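Local coordinates for protein CmeC (Campylobacter jejuni, PDB 4MT4) that probably forms the trimeric outer membrane channel through which a multidrug efflux system expels its substrates from the cell, at residues N30-D42 and V440-E454. Residues are numbered along the deposited sequence; the frame is centred on the assembly and turned at random.
Sequences NSSITKNWWKDFD and VDVIKAFGGGFEQSE
V440 begins the contact by sending its two methyls to two rings of the N-terminal segment 30-42. V440 CG1 meets W37 CH2 at 3.9 Å, and V440 CG2 approaches F41 CZ. The site lies in the alpha-helical barrel of this TolC-like outer membrane factor. Here the loop before helix 44-56 packs on the end of helix 411-445 and the turn after it. One turn on, I443 makes a CH-pi contact with W37. I443 CG2 lies 3.4 Å from the centroid of the W37 five-membered ring, 6° off the normal. With CG1 beside the backbone N (chi1 -62°), CG2 is left anti to that N, while CD1 reaches CE3 of the same indole. On the opposite face CE3 of W38 lies over the ring centre. The helix ends before F446, whose CB touches CD1 of I33 at 3.7 Å. A type I' turn, G447 to F450, then reverses the chain. The O of G448 sits at the edge of the W37 ring and accepts a water hydrogen bond of 2.9 Å. The same water donates to K35 O and accepts the N-H of W37 NE1, so it satisfies the indole nitrogen and joins the two segments. G449 CA passes 3.4 Å from I33 O. E451 turns its carboxylate to Q271. E454 shares OE1 between N459 and K35. K35 bends over G449 O, and its NZ forms a salt bridge to E454 OE1 at 3.4 Å, its hydrogen bond weak.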
loop_
_atom_site.group_PDB
_atom_site.type_symbol
_atom_site.label_atom_id
_atom_site.label_comp_id
_atom_site.label_asym_id
_atom_site.label_seq_id
_atom_site.Cartn_x
_atom_site.Cartn_y
_atom_site.Cartn_z
ATOM N N ASN B 30 7.631 -22.009 28.532
ATOM C CA ASN B 30 6.670 -22.287 27.474
ATOM C C ASN B 30 5.255 -22.015 27.978
ATOM O O ASN B 30 4.282 -22.593 27.495
ATOM C CB ASN B 30 6.810 -23.733 26.991
ATOM C CG ASN B 30 6.178 -23.961 25.629
ATOM O OD1 ASN B 30 6.007 -23.028 24.844
ATOM N ND2 ASN B 30 5.831 -25.210 25.342
ATOM N N SER B 31 5.156 -21.132 28.968
ATOM C CA SER B 31 3.867 -20.757 29.538
ATOM C C SER B 31 3.071 -19.910 28.554
ATOM O O SER B 31 3.641 -19.149 27.773
ATOM C CB SER B 31 4.056 -19.998 30.855
ATOM O OG SER B 31 4.642 -18.726 30.637
ATOM N N SER B 32 1.748 -20.044 28.596
ATOM C CA SER B 32 0.874 -19.303 27.694
ATOM C C SER B 32 0.810 -17.824 28.064
ATOM O O SER B 32 1.313 -17.410 29.109
ATOM C CB SER B 32 -0.533 -19.906 27.694
ATOM O OG SER B 32 -0.561 -21.134 26.987
ATOM N N ILE B 33 0.189 -17.032 27.195
ATOM C CA ILE B 33 0.104 -15.592 27.397
ATOM C C ILE B 33 -1.281 -15.174 27.884
ATOM O O ILE B 33 -2.297 -15.581 27.315
ATOM C CB ILE B 33 0.438 -14.827 26.101
ATOM C CG1 ILE B 33 1.827 -15.225 25.595
ATOM C CG2 ILE B 33 0.354 -13.324 26.323
ATOM C CD1 ILE B 33 2.211 -14.567 24.291
ATOM N N THR B 34 -1.316 -14.366 28.940
ATOM C CA THR B 34 -2.570 -13.833 29.455
ATOM C C THR B 34 -3.176 -12.835 28.474
ATOM O O THR B 34 -2.456 -12.161 27.737
ATOM C CB THR B 34 -2.378 -13.156 30.826
ATOM O OG1 THR B 34 -3.489 -12.292 31.098
ATOM C CG2 THR B 34 -1.095 -12.338 30.843
ATOM N N LYS B 35 -4.504 -12.751 28.473
ATOM C CA LYS B 35 -5.235 -11.905 27.532
ATOM C C LYS B 35 -4.843 -10.433 27.645
ATOM O O LYS B 35 -4.675 -9.749 26.636
ATOM C CB LYS B 35 -6.744 -12.059 27.747
ATOM C CG LYS B 35 -7.278 -13.455 27.463
ATOM C CD LYS B 35 -7.222 -13.779 25.978
ATOM C CE LYS B 35 -7.861 -15.127 25.682
ATOM N NZ LYS B 35 -9.295 -15.172 26.083
ATOM N N ASN B 36 -4.700 -9.950 28.874
ATOM C CA ASN B 36 -4.272 -8.576 29.116
ATOM C C ASN B 36 -2.817 -8.509 29.576
ATOM O O ASN B 36 -2.522 -8.070 30.688
ATOM C CB ASN B 36 -5.184 -7.905 30.146
ATOM C CG ASN B 36 -5.415 -8.767 31.369
ATOM O OD1 ASN B 36 -4.813 -9.830 31.518
ATOM N ND2 ASN B 36 -6.289 -8.309 32.257
ATOM N N TRP B 37 -1.915 -8.940 28.699
ATOM C CA TRP B 37 -0.492 -9.056 29.011
ATOM C C TRP B 37 0.182 -7.729 29.367
ATOM O O TRP B 37 1.209 -7.714 30.047
ATOM C CB TRP B 37 0.240 -9.694 27.827
ATOM C CG TRP B 37 -0.179 -9.121 26.509
ATOM C CD1 TRP B 37 -1.157 -9.596 25.681
ATOM C CD2 TRP B 37 0.353 -7.954 25.870
ATOM N NE1 TRP B 37 -1.261 -8.801 24.566
ATOM C CE2 TRP B 37 -0.344 -7.785 24.657
ATOM C CE3 TRP B 37 1.356 -7.036 26.202
ATOM C CZ2 TRP B 37 -0.074 -6.740 23.777
ATOM C CZ3 TRP B 37 1.622 -5.998 25.327
ATOM C CH2 TRP B 37 0.911 -5.859 24.130
ATOM N N TRP B 38 -0.394 -6.622 28.912
ATOM C CA TRP B 38 0.245 -5.317 29.063
ATOM C C TRP B 38 0.241 -4.810 30.506
ATOM O O TRP B 38 0.995 -3.900 30.850
ATOM C CB TRP B 38 -0.430 -4.289 28.153
ATOM C CG TRP B 38 -1.885 -4.089 28.440
ATOM C CD1 TRP B 38 -2.429 -3.223 29.340
ATOM C CD2 TRP B 38 -2.984 -4.766 27.817
ATOM N NE1 TRP B 38 -3.799 -3.319 29.321
ATOM C CE2 TRP B 38 -4.164 -4.260 28.394
ATOM C CE3 TRP B 38 -3.083 -5.752 26.831
ATOM C CZ2 TRP B 38 -5.430 -4.705 28.017
ATOM C CZ3 TRP B 38 -4.339 -6.192 26.456
ATOM C CH2 TRP B 38 -5.496 -5.670 27.049
ATOM N N LYS B 39 -0.603 -5.400 31.346
ATOM C CA LYS B 39 -0.692 -4.992 32.744
ATOM C C LYS B 39 0.475 -5.523 33.575
ATOM O O LYS B 39 0.646 -5.140 34.732
ATOM C CB LYS B 39 -2.016 -5.454 33.356
ATOM C CG LYS B 39 -3.239 -4.744 32.802
ATOM C CD LYS B 39 -4.487 -5.077 33.602
ATOM C CE LYS B 39 -5.681 -4.271 33.115
ATOM N NZ LYS B 39 -6.909 -4.536 33.914
ATOM N N ASP B 40 1.279 -6.398 32.980
ATOM C CA ASP B 40 2.433 -6.969 33.668
ATOM C C ASP B 40 3.619 -6.008 33.665
ATOM O O ASP B 40 4.678 -6.314 34.217
ATOM C CB ASP B 40 2.831 -8.303 33.034
ATOM C CG ASP B 40 1.873 -9.424 33.387
ATOM O OD1 ASP B 40 1.332 -9.410 34.513
ATOM O OD2 ASP B 40 1.659 -10.319 32.541
ATOM N N PHE B 41 3.438 -4.847 33.044
ATOM C CA PHE B 41 4.451 -3.800 33.073
ATOM C C PHE B 41 4.310 -2.965 34.341
ATOM O O PHE B 41 5.156 -2.118 34.633
ATOM C CB PHE B 41 4.347 -2.905 31.838
ATOM C CG PHE B 41 4.871 -3.540 30.582
ATOM C CD1 PHE B 41 6.234 -3.691 30.384
ATOM C CD2 PHE B 41 4.002 -3.975 29.595
ATOM C CE1 PHE B 41 6.719 -4.272 29.228
ATOM C CE2 PHE B 41 4.482 -4.556 28.437
ATOM C CZ PHE B 41 5.842 -4.705 28.253
ATOM N N ASP B 42 3.233 -3.217 35.080
ATOM C CA ASP B 42 2.944 -2.529 36.335
ATOM C C ASP B 42 2.905 -1.013 36.140
ATOM O O ASP B 42 3.398 -0.252 36.974
ATOM C CB ASP B 42 3.977 -2.909 37.401
ATOM C CG ASP B 42 4.246 -4.404 37.444
ATOM O OD1 ASP B 42 3.296 -5.192 37.246
ATOM O OD2 ASP B 42 5.412 -4.792 37.671
ATOM N N VAL B 440 7.111 -6.991 23.927
ATOM C CA VAL B 440 5.869 -6.888 23.173
ATOM C C VAL B 440 5.940 -7.671 21.863
ATOM O O VAL B 440 4.986 -8.356 21.489
ATOM C CB VAL B 440 5.526 -5.415 22.868
ATOM C CG1 VAL B 440 4.225 -5.314 22.089
ATOM C CG2 VAL B 440 5.437 -4.620 24.160
ATOM N N ASP B 441 7.075 -7.570 21.175
ATOM C CA ASP B 441 7.273 -8.265 19.907
ATOM C C ASP B 441 7.125 -9.775 20.066
ATOM O O ASP B 441 6.546 -10.441 19.210
ATOM C CB ASP B 441 8.646 -7.931 19.318
ATOM C CG ASP B 441 8.699 -6.538 18.718
ATOM O OD1 ASP B 441 7.647 -6.053 18.250
ATOM O OD2 ASP B 441 9.790 -5.929 18.710
ATOM N N VAL B 442 7.650 -10.307 21.165
ATOM C CA VAL B 442 7.513 -11.726 21.476
ATOM C C VAL B 442 6.053 -12.074 21.735
ATOM O O VAL B 442 5.526 -13.037 21.180
ATOM C CB VAL B 442 8.354 -12.127 22.705
ATOM C CG1 VAL B 442 8.071 -13.572 23.094
ATOM C CG2 VAL B 442 9.833 -11.924 22.427
ATOM N N ILE B 443 5.407 -11.279 22.581
ATOM C CA ILE B 443 3.991 -11.457 22.881
ATOM C C ILE B 443 3.145 -11.363 21.612
ATOM O O ILE B 443 2.236 -12.167 21.400
ATOM C CB ILE B 443 3.498 -10.410 23.906
ATOM C CG1 ILE B 443 4.254 -10.564 25.230
ATOM C CG2 ILE B 443 1.998 -10.542 24.127
ATOM C CD1 ILE B 443 3.893 -9.521 26.270
ATOM N N LYS B 444 3.462 -10.386 20.768
ATOM C CA LYS B 444 2.749 -10.190 19.510
ATOM C C LYS B 444 2.932 -11.374 18.566
ATOM O O LYS B 444 1.988 -11.811 17.910
ATOM C CB LYS B 444 3.223 -8.908 18.821
ATOM C CG LYS B 444 2.480 -8.579 17.532
ATOM C CD LYS B 444 3.296 -7.664 16.629
ATOM C CE LYS B 444 3.722 -6.395 17.348
ATOM N NZ LYS B 444 4.522 -5.500 16.466
ATOM N N ALA B 445 4.156 -11.889 18.503
ATOM C CA ALA B 445 4.490 -12.977 17.587
ATOM C C ALA B 445 3.817 -14.287 17.980
ATOM O O ALA B 445 3.620 -15.167 17.144
ATOM C CB ALA B 445 5.997 -13.163 17.521
ATOM N N PHE B 446 3.464 -14.414 19.255
ATOM C CA PHE B 446 2.834 -15.632 19.755
ATOM C C PHE B 446 1.317 -15.491 19.863
ATOM O O PHE B 446 0.644 -16.354 20.428
ATOM C CB PHE B 446 3.424 -16.019 21.114
ATOM C CG PHE B 446 4.732 -16.753 21.019
ATOM C CD1 PHE B 446 5.918 -16.060 20.859
ATOM C CD2 PHE B 446 4.773 -18.135 21.085
ATOM C CE1 PHE B 446 7.121 -16.729 20.768
ATOM C CE2 PHE B 446 5.973 -18.812 20.995
ATOM C CZ PHE B 446 7.149 -18.106 20.836
ATOM N N GLY B 447 0.782 -14.404 19.316
ATOM C CA GLY B 447 -0.657 -14.230 19.228
ATOM C C GLY B 447 -1.290 -13.382 20.316
ATOM O O GLY B 447 -2.480 -13.077 20.254
ATOM N N GLY B 448 -0.501 -13.009 21.318
ATOM C CA GLY B 448 -0.975 -12.142 22.382
ATOM C C GLY B 448 -2.047 -12.748 23.269
ATOM O O GLY B 448 -2.777 -12.028 23.950
ATOM N N GLY B 449 -2.145 -14.074 23.265
ATOM C CA GLY B 449 -3.092 -14.770 24.118
ATOM C C GLY B 449 -4.297 -15.319 23.378
ATOM O O GLY B 449 -5.209 -15.873 23.990
ATOM N N PHE B 450 -4.301 -15.167 22.058
ATOM C CA PHE B 450 -5.398 -15.668 21.239
ATOM C C PHE B 450 -5.388 -17.189 21.163
ATOM O O PHE B 450 -4.338 -17.806 20.982
ATOM C CB PHE B 450 -5.332 -15.072 19.829
ATOM C CG PHE B 450 -6.307 -15.687 18.862
ATOM C CD1 PHE B 450 -7.640 -15.310 18.867
ATOM C CD2 PHE B 450 -5.887 -16.633 17.941
ATOM C CE1 PHE B 450 -8.536 -15.870 17.978
ATOM C CE2 PHE B 450 -6.779 -17.199 17.049
ATOM C CZ PHE B 450 -8.106 -16.816 17.067
ATOM N N GLU B 451 -6.565 -17.789 21.311
ATOM C CA GLU B 451 -6.722 -19.230 21.164
ATOM C C GLU B 451 -7.879 -19.533 20.217
ATOM O O GLU B 451 -9.038 -19.256 20.527
ATOM C CB GLU B 451 -6.943 -19.893 22.527
ATOM C CG GLU B 451 -5.779 -19.738 23.501
ATOM C CD GLU B 451 -4.573 -20.587 23.132
ATOM O OE1 GLU B 451 -4.681 -21.426 22.214
ATOM O OE2 GLU B 451 -3.513 -20.416 23.772
ATOM N N GLN B 452 -7.551 -20.099 19.060
ATOM C CA GLN B 452 -8.525 -20.329 17.997
ATOM C C GLN B 452 -9.660 -21.260 18.421
ATOM O O GLN B 452 -10.795 -21.120 17.962
ATOM C CB GLN B 452 -7.821 -20.897 16.760
ATOM C CG GLN B 452 -8.736 -21.159 15.575
ATOM C CD GLN B 452 -8.004 -21.773 14.399
ATOM O OE1 GLN B 452 -6.995 -21.244 13.934
ATOM N NE2 GLN B 452 -8.506 -22.903 13.915
ATOM N N SER B 453 -9.350 -22.201 19.307
ATOM C CA SER B 453 -10.311 -23.221 19.720
ATOM C C SER B 453 -11.481 -22.655 20.529
ATOM O O SER B 453 -12.544 -23.271 20.603
ATOM C CB SER B 453 -9.600 -24.306 20.529
ATOM O OG SER B 453 -8.892 -23.743 21.622
ATOM N N GLU B 454 -11.281 -21.487 21.130
ATOM C CA GLU B 454 -12.302 -20.874 21.975
ATOM C C GLU B 454 -13.470 -20.311 21.168
ATOM O O GLU B 454 -13.420 -20.250 19.940
ATOM C CB GLU B 454 -11.687 -19.763 22.827
ATOM C CG GLU B 454 -10.618 -20.233 23.802
ATOM C CD GLU B 454 -10.042 -19.096 24.622
ATOM O OE1 GLU B 454 -10.509 -17.949 24.462
ATOM O OE2 GLU B 454 -9.121 -19.346 25.428
HETATM O O HOH W 1 -4.161 -9.537 23.525
#